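Local coordinates for ESX-1 secretion system protein EccA1 (PDB 4F3V) that probably supplies energy, as an ATPase, for exporting virulence factors through the ESX-1 type VII secretion system, and is represented here by its N-terminal tetratricopeptide-repeat domain, at residues A[4-9]-A[29-34]; A[16-19]-A[24-27]; A[41-46]-A[57-62]; A[82-87]-A[93-98]; A[89-94]-A[137-142]. All coordinates share one frame; numbering follows the deposited sequence.

Contact 1: residues A[4-9]-A[29-34]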
# COMPACT_ATOMS: atom_id res chain seq x y z
N THR A 4 -3.37 -7.00 -34.48
CA THR A 4 -4.17 -7.63 -33.42
C THR A 4 -3.77 -9.09 -33.22
O THR A 4 -3.55 -9.54 -32.08
CB THR A 4 -5.67 -7.62 -33.75
OG1 THR A 4 -6.04 -6.30 -34.15
CG2 THR A 4 -6.48 -8.05 -32.55
N ASP A 5 -3.69 -9.83 -34.32
CA ASP A 5 -3.26 -11.22 -34.27
C ASP A 5 -1.86 -11.32 -33.69
O ASP A 5 -1.61 -12.17 -32.84
CB ASP A 5 -3.30 -11.86 -35.65
CG ASP A 5 -4.72 -11.99 -36.19
OD1 ASP A 5 -5.68 -11.72 -35.44
OD2 ASP A 5 -4.87 -12.36 -37.37
N ARG A 6 -0.96 -10.44 -34.12
CA ARG A 6 0.40 -10.47 -33.61
C ARG A 6 0.48 -10.26 -32.09
O ARG A 6 1.17 -10.99 -31.39
CB ARG A 6 1.26 -9.42 -34.31
CG ARG A 6 2.75 -9.59 -34.06
CD ARG A 6 3.65 -8.69 -34.91
NE ARG A 6 4.99 -8.61 -34.30
CZ ARG A 6 5.45 -7.58 -33.57
NH1 ARG A 6 4.72 -6.48 -33.37
NH2 ARG A 6 6.66 -7.66 -33.03
N LEU A 7 -0.24 -9.26 -31.58
CA LEU A 7 -0.23 -8.93 -30.15
C LEU A 7 -0.86 -10.05 -29.31
O LEU A 7 -0.38 -10.35 -28.22
CB LEU A 7 -0.96 -7.59 -29.89
CG LEU A 7 -0.38 -6.34 -30.55
CD1 LEU A 7 -1.09 -5.10 -29.99
CD2 LEU A 7 1.12 -6.24 -30.40
N ALA A 8 -1.93 -10.63 -29.83
CA ALA A 8 -2.56 -11.81 -29.22
C ALA A 8 -1.55 -12.93 -29.00
O ALA A 8 -1.43 -13.48 -27.91
CB ALA A 8 -3.68 -12.35 -30.13
N SER A 9 -0.85 -13.27 -30.07
CA SER A 9 0.05 -14.37 -30.02
C SER A 9 1.27 -14.02 -29.10
O SER A 9 1.74 -14.86 -28.37
CB SER A 9 0.40 -14.82 -31.44
OG SER A 9 1.46 -14.08 -31.96
N PHE A 29 5.75 -8.91 -23.18
CA PHE A 29 4.77 -7.94 -22.71
C PHE A 29 5.20 -6.51 -23.11
O PHE A 29 4.37 -5.68 -23.48
CB PHE A 29 4.59 -8.00 -21.19
CG PHE A 29 3.91 -9.24 -20.69
CD1 PHE A 29 2.65 -9.62 -21.16
CD2 PHE A 29 4.48 -10.00 -19.71
CE1 PHE A 29 2.00 -10.73 -20.65
CE2 PHE A 29 3.85 -11.11 -19.20
CZ PHE A 29 2.60 -11.49 -19.67
N THR A 30 6.50 -6.24 -23.10
CA THR A 30 7.02 -4.94 -23.45
C THR A 30 6.89 -4.68 -24.95
O THR A 30 6.58 -3.57 -25.36
CB THR A 30 8.49 -4.80 -22.99
OG1 THR A 30 8.51 -4.91 -21.56
CG2 THR A 30 9.11 -3.47 -23.42
N GLU A 31 7.10 -5.71 -25.76
CA GLU A 31 6.87 -5.61 -27.17
C GLU A 31 5.41 -5.22 -27.45
O GLU A 31 5.15 -4.38 -28.32
CB GLU A 31 7.19 -6.93 -27.84
CG GLU A 31 7.09 -6.94 -29.35
CD GLU A 31 8.24 -6.25 -30.04
OE1 GLU A 31 9.15 -5.75 -29.38
OE2 GLU A 31 8.21 -6.21 -31.27
N ILE A 32 4.46 -5.80 -26.71
CA ILE A 32 3.04 -5.43 -26.87
C ILE A 32 2.80 -3.95 -26.54
O ILE A 32 2.24 -3.21 -27.37
CB ILE A 32 2.10 -6.31 -26.04
CG1 ILE A 32 2.21 -7.77 -26.51
CG2 ILE A 32 0.66 -5.78 -26.09
CD1 ILE A 32 1.72 -8.77 -25.49
N THR A 33 3.28 -3.51 -25.37
CA THR A 33 3.04 -2.10 -24.97
C THR A 33 3.76 -1.11 -25.87
O THR A 33 3.27 -0.00 -26.06
CB THR A 33 3.41 -1.83 -23.50
OG1 THR A 33 4.81 -2.07 -23.30
CG2 THR A 33 2.60 -2.71 -22.58
N ASN A 34 4.90 -1.50 -26.44
CA ASN A 34 5.56 -0.69 -27.47
C ASN A 34 4.70 -0.43 -28.69
O ASN A 34 4.82 0.63 -29.29
CB ASN A 34 6.87 -1.34 -27.94
CG ASN A 34 8.02 -1.17 -26.95
OD1 ASN A 34 7.87 -0.48 -25.94
ND2 ASN A 34 9.17 -1.77 -27.25
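L7 and I32 bury the most surface where helices 2-17 and 22-35, two successive helices in the chain, lie against each other as a helical hairpin at the N-terminal end of this tetratricopeptide-repeat domain. The backbones come close here, with the CA atoms of L7 and I32 5.8 Å apart. I32 does not meet L7 squarely. Its CD1 sits 3.8 Å from the carbonyl oxygen O of L7, while L7 reaches back with CD2, 4.1 Å from CA of I32. I32 also packs on L10 and F11 of the first helix and on A42 of helix 40-48, so it belongs to the seam among three helices.

To one side of the apolar pair runs a salt bridge between R6 and E31, both partly exposed. R6 reaches out along an extended chain, with CG anti to the backbone N (chi1 -167°), and its guanidinium also makes a cation-pi contact with Y35. E31 bends at chi2 to bring its carboxylate across, the two planes standing nearly perpendicular. The bond runs from R6 NH2 to E31 OE2 at 2.8 Å, lying in the guanidinium plane and using the anti lone pair of that oxygen.

Contact 2: residues A[16-19]-A[24-27]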
# COMPACT_ATOMS: atom_id res chain seq x y z
N SER A 16 2.66 -18.12 -21.33
CA SER A 16 3.22 -19.48 -21.32
C SER A 16 4.67 -19.50 -20.82
O SER A 16 5.11 -20.47 -20.27
CB SER A 16 3.21 -20.08 -22.72
OG SER A 16 1.88 -20.40 -23.09
N MET A 17 5.39 -18.42 -21.07
CA MET A 17 6.80 -18.32 -20.75
C MET A 17 7.01 -17.99 -19.26
O MET A 17 8.13 -18.13 -18.76
CB MET A 17 7.41 -17.22 -21.63
CG MET A 17 8.85 -16.86 -21.36
SD MET A 17 9.88 -18.06 -22.19
CE MET A 17 9.23 -17.63 -23.83
N LEU A 18 5.95 -17.59 -18.54
CA LEU A 18 6.10 -17.11 -17.15
C LEU A 18 6.76 -18.10 -16.20
O LEU A 18 7.63 -17.71 -15.44
CB LEU A 18 4.76 -16.66 -16.56
CG LEU A 18 4.27 -15.27 -16.93
CD1 LEU A 18 2.86 -15.11 -16.42
CD2 LEU A 18 5.18 -14.17 -16.42
N PRO A 19 6.36 -19.38 -16.22
CA PRO A 19 7.08 -20.34 -15.37
C PRO A 19 8.53 -20.60 -15.81
O PRO A 19 9.31 -21.05 -15.00
CB PRO A 19 6.26 -21.63 -15.47
CG PRO A 19 5.07 -21.34 -16.33
CD PRO A 19 5.22 -19.99 -16.94
N ARG A 24 12.12 -13.26 -20.27
CA ARG A 24 11.59 -13.41 -21.63
C ARG A 24 10.12 -12.97 -21.74
O ARG A 24 9.74 -12.36 -22.73
CB ARG A 24 11.76 -14.85 -22.12
CG ARG A 24 13.22 -15.25 -22.41
CD ARG A 24 13.30 -16.50 -23.28
NE ARG A 24 14.58 -17.20 -23.17
CZ ARG A 24 14.77 -18.23 -22.34
NH1 ARG A 24 13.77 -18.66 -21.56
NH2 ARG A 24 15.94 -18.83 -22.28
N SER A 25 9.30 -13.28 -20.73
CA SER A 25 7.92 -12.84 -20.70
C SER A 25 7.89 -11.31 -20.73
O SER A 25 7.12 -10.72 -21.48
CB SER A 25 7.19 -13.33 -19.46
OG SER A 25 7.04 -14.74 -19.47
N LEU A 26 8.74 -10.68 -19.93
CA LEU A 26 8.82 -9.21 -19.89
C LEU A 26 9.11 -8.63 -21.28
O LEU A 26 8.49 -7.63 -21.67
CB LEU A 26 9.87 -8.74 -18.87
CG LEU A 26 10.04 -7.22 -18.66
CD1 LEU A 26 8.71 -6.59 -18.25
CD2 LEU A 26 11.19 -6.87 -17.69
N ASP A 27 10.04 -9.26 -22.01
CA ASP A 27 10.40 -8.78 -23.35
C ASP A 27 9.14 -8.79 -24.20
O ASP A 27 8.92 -7.85 -24.96
CB ASP A 27 11.43 -9.68 -24.04
CG ASP A 27 12.83 -9.57 -23.46
OD1 ASP A 27 13.18 -8.52 -22.87
OD2 ASP A 27 13.59 -10.56 -23.64
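M17 and R24 cross at about a right angle, and S25 points its hydroxyl into the bend between M17 and L18. The methionine chain folds back on itself: CG leaves anti to the backbone N (chi1 174°), and further bends at chi2 and chi3 follow. Those bends lay CG and SD against the root of the arginine, with M17 CG 3.6 Å from R24 CB and M17 SD 3.7 Å from the same CB. R24 runs on extended past the sulfur. Its guanidinium turns an edge toward SD, and NH1 of R24 lies 4.0 Å from SD of M17, a loose approach beside the alkyl packing. R24 itself is exposed, so this flank of the contact is its solvent side.

S25 works on the inner flank. Its OG is 3.3 Å from CB of M17, and CD2 of L18 comes in at 3.6 Å from OG of S25. The backbone N of L18 is also near this oxygen, but the angle is too poor for a bond. The hydroxyl is instead hydrogen-bonded to the carbonyl oxygen of A14, one turn back on the first helix, so a small polar side chain of the second helix ties directly to the main chain of the first. L18 and S25 are both buried and both pack on C49, while L18 also touches R48 of helix 40-48. The arrangement is that of the tight turn in an antiparallel helical hairpin, here joining helices 2-17 and 22-35 of a tetratricopeptide-repeat domain.

Contact 3: residues A[41-46]-A[57-62]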
# COMPACT_ATOMS: atom_id res chain seq x y z
N ASP A 41 -3.74 -5.25 -20.22
CA ASP A 41 -3.31 -6.60 -19.81
C ASP A 41 -1.80 -6.82 -19.91
O ASP A 41 -1.22 -7.54 -19.09
CB ASP A 41 -4.06 -7.69 -20.59
CG ASP A 41 -5.56 -7.67 -20.33
OD1 ASP A 41 -6.00 -6.94 -19.41
OD2 ASP A 41 -6.28 -8.41 -21.03
N ALA A 42 -1.16 -6.21 -20.90
CA ALA A 42 0.29 -6.31 -21.04
C ALA A 42 1.06 -5.46 -20.01
O ALA A 42 2.14 -5.84 -19.57
CB ALA A 42 0.71 -5.99 -22.48
N TRP A 43 0.53 -4.29 -19.65
CA TRP A 43 1.08 -3.53 -18.54
C TRP A 43 1.03 -4.32 -17.26
O TRP A 43 2.01 -4.36 -16.52
CB TRP A 43 0.41 -2.18 -18.35
CG TRP A 43 0.66 -1.21 -19.48
CD1 TRP A 43 -0.24 -0.80 -20.45
CD2 TRP A 43 1.90 -0.52 -19.80
NE1 TRP A 43 0.34 0.07 -21.32
CE2 TRP A 43 1.63 0.27 -20.99
CE3 TRP A 43 3.18 -0.50 -19.26
CZ2 TRP A 43 2.60 1.06 -21.58
CZ3 TRP A 43 4.14 0.29 -19.87
CH2 TRP A 43 3.86 1.06 -21.00
N ILE A 44 -0.08 -5.03 -17.02
CA ILE A 44 -0.20 -5.89 -15.86
C ILE A 44 0.78 -7.09 -15.95
O ILE A 44 1.37 -7.51 -14.96
CB ILE A 44 -1.68 -6.35 -15.66
CG1 ILE A 44 -2.55 -5.11 -15.36
CG2 ILE A 44 -1.80 -7.39 -14.55
CD1 ILE A 44 -4.05 -5.36 -15.44
N GLY A 45 0.94 -7.64 -17.14
CA GLY A 45 1.95 -8.69 -17.38
C GLY A 45 3.34 -8.21 -16.99
O GLY A 45 4.10 -8.94 -16.35
N ARG A 46 3.68 -6.96 -17.34
CA ARG A 46 4.98 -6.39 -16.97
C ARG A 46 5.16 -6.33 -15.46
O ARG A 46 6.23 -6.68 -14.93
CB ARG A 46 5.20 -5.02 -17.59
CG ARG A 46 5.41 -5.08 -19.10
CD ARG A 46 5.43 -3.70 -19.74
NE ARG A 46 6.48 -2.85 -19.19
CZ ARG A 46 7.10 -1.86 -19.85
NH1 ARG A 46 6.79 -1.55 -21.10
NH2 ARG A 46 8.02 -1.16 -19.22
N LEU A 57 2.52 1.08 -13.68
CA LEU A 57 1.28 1.09 -12.90
C LEU A 57 0.34 2.24 -13.40
O LEU A 57 -0.87 2.05 -13.52
CB LEU A 57 1.60 1.26 -11.43
CG LEU A 57 0.61 0.77 -10.36
CD1 LEU A 57 -0.26 -0.39 -10.78
CD2 LEU A 57 1.46 0.41 -9.14
N PHE A 58 0.92 3.40 -13.72
CA PHE A 58 0.10 4.49 -14.24
C PHE A 58 -0.61 4.07 -15.52
O PHE A 58 -1.79 4.37 -15.72
CB PHE A 58 0.90 5.78 -14.50
CG PHE A 58 0.17 6.76 -15.39
CD1 PHE A 58 -0.84 7.57 -14.89
CD2 PHE A 58 0.47 6.86 -16.76
CE1 PHE A 58 -1.54 8.45 -15.71
CE2 PHE A 58 -0.24 7.74 -17.58
CZ PHE A 58 -1.24 8.53 -17.05
N ARG A 59 0.12 3.39 -16.40
CA ARG A 59 -0.42 3.01 -17.68
C ARG A 59 -1.50 1.98 -17.53
O ARG A 59 -2.45 1.97 -18.31
CB ARG A 59 0.69 2.54 -18.63
CG ARG A 59 1.55 3.70 -19.07
CD ARG A 59 1.09 4.16 -20.43
NE ARG A 59 1.56 5.50 -20.71
CZ ARG A 59 0.83 6.49 -21.24
NH1 ARG A 59 -0.46 6.34 -21.58
NH2 ARG A 59 1.40 7.66 -21.42
N ALA A 60 -1.32 1.06 -16.57
CA ALA A 60 -2.33 0.04 -16.32
C ALA A 60 -3.62 0.74 -15.88
O ALA A 60 -4.71 0.45 -16.39
CB ALA A 60 -1.86 -0.96 -15.28
N TRP A 61 -3.48 1.73 -15.01
CA TRP A 61 -4.61 2.50 -14.54
C TRP A 61 -5.27 3.33 -15.64
O TRP A 61 -6.50 3.35 -15.78
CB TRP A 61 -4.18 3.40 -13.40
CG TRP A 61 -5.15 4.49 -13.08
CD1 TRP A 61 -5.02 5.85 -13.33
CD2 TRP A 61 -6.46 4.34 -12.49
NE1 TRP A 61 -6.13 6.53 -12.93
CE2 TRP A 61 -7.03 5.68 -12.40
CE3 TRP A 61 -7.19 3.27 -12.05
CZ2 TRP A 61 -8.29 5.91 -11.89
CZ3 TRP A 61 -8.47 3.52 -11.52
CH2 TRP A 61 -9.00 4.81 -11.43
N TYR A 62 -4.45 4.03 -16.41
CA TYR A 62 -4.93 4.89 -17.49
C TYR A 62 -5.71 4.10 -18.56
O TYR A 62 -6.69 4.60 -19.11
CB TYR A 62 -3.74 5.63 -18.13
CG TYR A 62 -4.11 6.72 -19.11
CD1 TYR A 62 -4.27 8.04 -18.69
CD2 TYR A 62 -4.25 6.43 -20.47
CE1 TYR A 62 -4.61 9.05 -19.60
CE2 TYR A 62 -4.57 7.42 -21.39
CZ TYR A 62 -4.75 8.73 -20.96
OH TYR A 62 -5.09 9.72 -21.89
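W43 lays its indole flat against the side of R59, and this is the tight part of the contact. CB of R59 stands over the ring in a CH-pi contact, 3.5 Å from the centroid of the five-membered ring of W43 and 14° off its normal. A bend at chi2 of R59 then carries CG and CD on over the rim of the six-membered ring, where CD of R59 is 3.6 Å from CZ2 of W43. The indole nitrogen is tied elsewhere, to the carbonyl oxygen of E37, which helps fix the ring's rotation.

Things are looser around A60. Its CB lies 4.0 Å from CB of W43 and 4.2 Å from CG1 of I44, plain apolar packing of one methyl against two methylenes, and I44 also packs on I104, F67 and M78. The partly exposed R59 marks the outer side: its guanidinium leads away from helix 40-48, with CE2 of F58 over the centre of one of its faces, leaving the aliphatic carbons to do the packing.

The axes of 41-46 and 57-62 approach to 8.5 Å and run antiparallel at 153°. With T33 of helix 22-35 packing on W43 as well, this is the stacking of successive antiparallel helices expected of a tetratricopeptide-repeat domain.

Contact 4: residues A[82-87]-A[93-98]. With SO4 (sulfate ion), chain D.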
# COMPACT_ATOMS: atom_id res chain seq x y z
N ASN A 82 -1.58 -14.38 -12.07
CA ASN A 82 -1.24 -14.26 -10.64
C ASN A 82 -0.42 -13.00 -10.35
O ASN A 82 0.54 -13.04 -9.58
CB ASN A 82 -0.53 -15.50 -10.10
CG ASN A 82 -1.41 -16.74 -10.11
OD1 ASN A 82 -2.54 -16.71 -9.64
ND2 ASN A 82 -0.88 -17.85 -10.65
N ALA A 83 -0.78 -11.89 -10.99
CA ALA A 83 -0.15 -10.59 -10.69
C ALA A 83 -0.68 -10.09 -9.33
O ALA A 83 -1.83 -10.36 -8.98
CB ALA A 83 -0.42 -9.59 -11.79
N ARG A 84 0.19 -9.42 -8.57
CA ARG A 84 -0.18 -8.84 -7.27
C ARG A 84 0.40 -7.44 -7.21
O ARG A 84 1.43 -7.19 -7.82
CB ARG A 84 0.36 -9.69 -6.12
CG ARG A 84 -0.16 -11.13 -6.11
CD ARG A 84 0.30 -11.88 -4.85
NE ARG A 84 -0.38 -11.37 -3.64
CZ ARG A 84 -1.56 -11.77 -3.17
NH1 ARG A 84 -2.28 -12.71 -3.77
NH2 ARG A 84 -2.05 -11.19 -2.10
N ILE A 85 -0.26 -6.53 -6.50
CA ILE A 85 0.24 -5.16 -6.31
C ILE A 85 0.30 -4.81 -4.80
O ILE A 85 -0.41 -5.39 -3.97
CB ILE A 85 -0.56 -4.09 -7.08
CG1 ILE A 85 -2.07 -4.34 -7.05
CG2 ILE A 85 -0.09 -3.98 -8.53
CD1 ILE A 85 -2.79 -3.87 -5.81
N ALA A 86 1.15 -3.85 -4.46
CA ALA A 86 1.36 -3.41 -3.08
C ALA A 86 0.26 -2.45 -2.60
O ALA A 86 -0.10 -1.53 -3.33
CB ALA A 86 2.74 -2.74 -2.97
N ILE A 87 -0.34 -2.71 -1.44
CA ILE A 87 -1.41 -1.86 -0.89
C ILE A 87 -1.23 -1.50 0.60
O ILE A 87 -2.10 -0.87 1.20
CB ILE A 87 -2.83 -2.46 -1.08
CG1 ILE A 87 -3.01 -3.79 -0.32
CG2 ILE A 87 -3.21 -2.66 -2.55
CD1 ILE A 87 -4.47 -4.13 -0.02
N ASP A 93 3.58 -4.71 4.89
CA ASP A 93 3.83 -5.30 3.58
C ASP A 93 2.60 -6.13 3.24
O ASP A 93 2.41 -7.23 3.73
CB ASP A 93 5.10 -6.17 3.62
CG ASP A 93 5.46 -6.76 2.25
OD1 ASP A 93 4.61 -6.68 1.31
OD2 ASP A 93 6.57 -7.34 2.11
N ILE A 94 1.71 -5.53 2.46
CA ILE A 94 0.44 -6.16 2.12
C ILE A 94 0.28 -6.08 0.60
O ILE A 94 0.40 -4.99 0.00
CB ILE A 94 -0.75 -5.46 2.84
CG1 ILE A 94 -0.53 -5.40 4.37
CG2 ILE A 94 -2.09 -6.13 2.51
CD1 ILE A 94 -1.48 -4.53 5.14
N THR A 95 0.01 -7.22 -0.02
CA THR A 95 -0.26 -7.22 -1.46
C THR A 95 -1.68 -7.68 -1.72
O THR A 95 -2.31 -8.28 -0.84
CB THR A 95 0.79 -8.06 -2.21
OG1 THR A 95 0.74 -9.41 -1.75
CG2 THR A 95 2.18 -7.50 -1.93
N TYR A 96 -2.16 -7.44 -2.94
CA TYR A 96 -3.53 -7.74 -3.33
C TYR A 96 -3.48 -8.30 -4.77
O TYR A 96 -2.75 -7.77 -5.59
CB TYR A 96 -4.34 -6.44 -3.28
CG TYR A 96 -5.81 -6.68 -3.30
CD1 TYR A 96 -6.49 -7.02 -2.12
CD2 TYR A 96 -6.54 -6.59 -4.48
CE1 TYR A 96 -7.84 -7.29 -2.14
CE2 TYR A 96 -7.89 -6.85 -4.51
CZ TYR A 96 -8.54 -7.20 -3.33
OH TYR A 96 -9.89 -7.43 -3.37
N PRO A 97 -4.22 -9.38 -5.05
CA PRO A 97 -4.19 -9.96 -6.41
C PRO A 97 -4.93 -9.12 -7.46
O PRO A 97 -6.00 -8.59 -7.19
CB PRO A 97 -4.87 -11.32 -6.22
CG PRO A 97 -5.85 -11.07 -5.12
CD PRO A 97 -5.11 -10.15 -4.16
N VAL A 98 -4.34 -8.99 -8.64
CA VAL A 98 -4.93 -8.20 -9.71
C VAL A 98 -5.86 -9.14 -10.45
O VAL A 98 -5.40 -9.92 -11.31
CB VAL A 98 -3.87 -7.60 -10.63
CG1 VAL A 98 -4.49 -6.65 -11.66
CG2 VAL A 98 -2.82 -6.85 -9.84
S SO4 D . -4.97 -13.47 -1.45
O1 SO4 D . -4.34 -14.39 -0.48
O2 SO4 D . -4.28 -12.16 -1.35
O3 SO4 D . -4.83 -13.98 -2.83
O4 SO4 D . -6.40 -13.31 -1.12
O HOH W 1 -3.35 -11.54 -12.13
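R84 and T95 make the main side-chain bond across this beta hairpin, whose strands 84-86 and 95-97 form a two-stranded antiparallel sheet in an otherwise helical domain. NE of R84 gives a nearly straight bond to OG1 of T95, 2.9 Å long and in the guanidinium plane. A bend at chi3 (70°) turns the group back over the neighbouring strand, so that one guanidinium face lies above the Y96-P97 peptide. The far edge holds a sulfate, probably from the crystallisation liquor: NH1 of R84 binds its O3 at 3.0 Å.

The backbone ladder comes next. I85 and Y96 form the hydrogen-bonded pair, each N bonding the other's O, with I87 N to I94 O and V98 N to A83 O continuing it on either side. A water joins A83 N to V98 O at the open end.

R84, A86, T95 and P97 share one face; I85 and Y96 take the other and turn toward the helices. There Y96 packs on A103 and L136. CB of Y96 is 3.9 Å from CD1 of I85 and 4.0 Å from CD1 of I87, while CG1 of I85 meets CG2 of V98 at 3.8 Å.

Contact 5: residues A[89-94]-A[137-142]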
# COMPACT_ATOMS: atom_id res chain seq x y z
N GLY A 89 1.03 0.48 2.17
CA GLY A 89 1.57 1.79 2.53
C GLY A 89 2.61 1.71 3.64
O GLY A 89 3.39 0.74 3.71
N LEU A 90 2.61 2.71 4.52
CA LEU A 90 3.56 2.75 5.62
C LEU A 90 3.25 1.71 6.72
O LEU A 90 4.07 1.53 7.62
CB LEU A 90 3.58 4.15 6.24
CG LEU A 90 2.32 4.55 7.02
CD1 LEU A 90 2.49 4.26 8.52
CD2 LEU A 90 1.98 6.03 6.79
N TYR A 91 2.08 1.07 6.67
CA TYR A 91 1.59 0.25 7.79
C TYR A 91 2.17 -1.16 7.76
O TYR A 91 2.39 -1.76 8.81
CB TYR A 91 0.04 0.19 7.79
CG TYR A 91 -0.61 1.56 7.80
CD1 TYR A 91 -0.46 2.43 8.88
CD2 TYR A 91 -1.33 2.01 6.71
CE1 TYR A 91 -1.05 3.68 8.88
CE2 TYR A 91 -1.91 3.28 6.70
CZ TYR A 91 -1.77 4.09 7.78
OH TYR A 91 -2.35 5.33 7.73
N GLY A 92 2.42 -1.70 6.58
CA GLY A 92 2.86 -3.07 6.48
C GLY A 92 3.12 -3.47 5.05
O GLY A 92 2.91 -2.69 4.13
N ASP A 93 3.58 -4.71 4.89
CA ASP A 93 3.83 -5.30 3.58
C ASP A 93 2.60 -6.13 3.24
O ASP A 93 2.41 -7.23 3.73
CB ASP A 93 5.10 -6.17 3.62
CG ASP A 93 5.46 -6.76 2.25
OD1 ASP A 93 4.61 -6.68 1.31
OD2 ASP A 93 6.57 -7.34 2.11
N ILE A 94 1.71 -5.53 2.46
CA ILE A 94 0.44 -6.16 2.12
C ILE A 94 0.28 -6.08 0.60
O ILE A 94 0.40 -4.99 0.00
CB ILE A 94 -0.75 -5.46 2.84
CG1 ILE A 94 -0.53 -5.40 4.37
CG2 ILE A 94 -2.09 -6.13 2.51
CD1 ILE A 94 -1.48 -4.53 5.14
N VAL A 137 -11.57 0.54 -0.16
CA VAL A 137 -11.37 1.97 -0.42
C VAL A 137 -11.04 2.72 0.87
O VAL A 137 -10.16 3.57 0.84
CB VAL A 137 -12.57 2.62 -1.14
CG1 VAL A 137 -12.43 4.15 -1.19
CG2 VAL A 137 -12.69 2.01 -2.53
N ALA A 138 -11.72 2.41 1.97
CA ALA A 138 -11.39 3.03 3.26
C ALA A 138 -9.95 2.74 3.63
O ALA A 138 -9.22 3.65 4.03
CB ALA A 138 -12.33 2.59 4.37
N TRP A 139 -9.55 1.48 3.46
CA TRP A 139 -8.15 1.09 3.71
C TRP A 139 -7.20 1.90 2.85
O TRP A 139 -6.21 2.46 3.37
CB TRP A 139 -7.92 -0.41 3.49
CG TRP A 139 -6.45 -0.72 3.58
CD1 TRP A 139 -5.58 -1.00 2.54
CD2 TRP A 139 -5.60 -0.60 4.78
NE1 TRP A 139 -4.29 -1.13 3.02
CE2 TRP A 139 -4.25 -0.91 4.35
CE3 TRP A 139 -5.84 -0.32 6.13
CZ2 TRP A 139 -3.18 -0.92 5.24
CZ3 TRP A 139 -4.76 -0.35 7.01
CH2 TRP A 139 -3.46 -0.63 6.57
N MET A 140 -7.48 2.00 1.55
CA MET A 140 -6.60 2.80 0.68
C MET A 140 -6.57 4.29 1.05
O MET A 140 -5.52 4.93 0.97
CB MET A 140 -6.96 2.65 -0.79
CG MET A 140 -6.81 1.24 -1.33
SD MET A 140 -5.28 0.39 -0.87
CE MET A 140 -3.98 1.51 -1.39
N LYS A 141 -7.69 4.84 1.48
CA LYS A 141 -7.68 6.21 1.97
C LYS A 141 -6.79 6.37 3.21
O LYS A 141 -6.09 7.37 3.33
CB LYS A 141 -9.09 6.72 2.22
CG LYS A 141 -9.86 6.93 0.93
CD LYS A 141 -11.20 7.62 1.19
CE LYS A 141 -11.96 7.91 -0.09
NZ LYS A 141 -13.16 8.79 0.17
N ALA A 142 -6.82 5.39 4.10
CA ALA A 142 -5.95 5.34 5.27
C ALA A 142 -4.47 5.33 4.84
O ALA A 142 -3.63 6.01 5.44
CB ALA A 142 -6.29 4.12 6.12
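Y91 slides its ring past the six-membered ring of W139, the two side chains running in opposite directions. The closest touch is CD2 of Y91 on CH2 of W139 at 3.4 Å, and CB of Y91 lies 3.8 Å from the same CH2. The planes stand 55° apart with the ring centroids separated by 5.2 Å, an oblique meeting. Within its own loop, CG of L90 sits over the centre of one face of the tyrosine ring.

Beyond the indole, the tyrosine carries on to the helix backbone. OH of Y91 donates a 2.7 Å hydrogen bond to the carbonyl oxygen O of A142, arriving well above the carbonyl plane, 53° out of it. This gives the buried phenol a partner at the tip, while CE2 of Y91 passes 4.5 Å from CB of A142.

In the fold, segment 89-94 makes up most of the connection between the two strands of the beta hairpin, and it lies against helix 134-147 of the tetratricopeptide-repeat domain. Helices 151-158 and 167-183 close round the same spot: Y91 also touches V154 and A176, and W139 touches A172.

The tryptophan gets there by setting CG anti to its backbone N (chi1 172°), which sends the indole out from the helix toward the hairpin. NE1 bonds the carbonyl oxygen of I87, holding the ring at one edge. I94 adds an apolar touch, coming obliquely, its CD1 4.0 Å from CZ2 of W139.

Contacts 1 and 2 join the same two helices, 2-17 and 22-35, with contact 2 near their turn and contact 1 farther along; both are partly buried and have charged groups on their outer flanks. Contact 3 is a buried helix pair without a polar link between its segments, and it touches contact 1 through T33 and R46, which are probably hydrogen-bonded. Contact 4 differs in kind: backbone bonds dominate, one face of the hairpin is partly open and binds sulfate, and A83 and V98 meet I44 of contact 3. Contact 5, its centre about 5 Å from that of the chain, is buried; it shares D93 and I94 with contact 4 and combines aromatic packing with one hydroxyl-to-backbone bond.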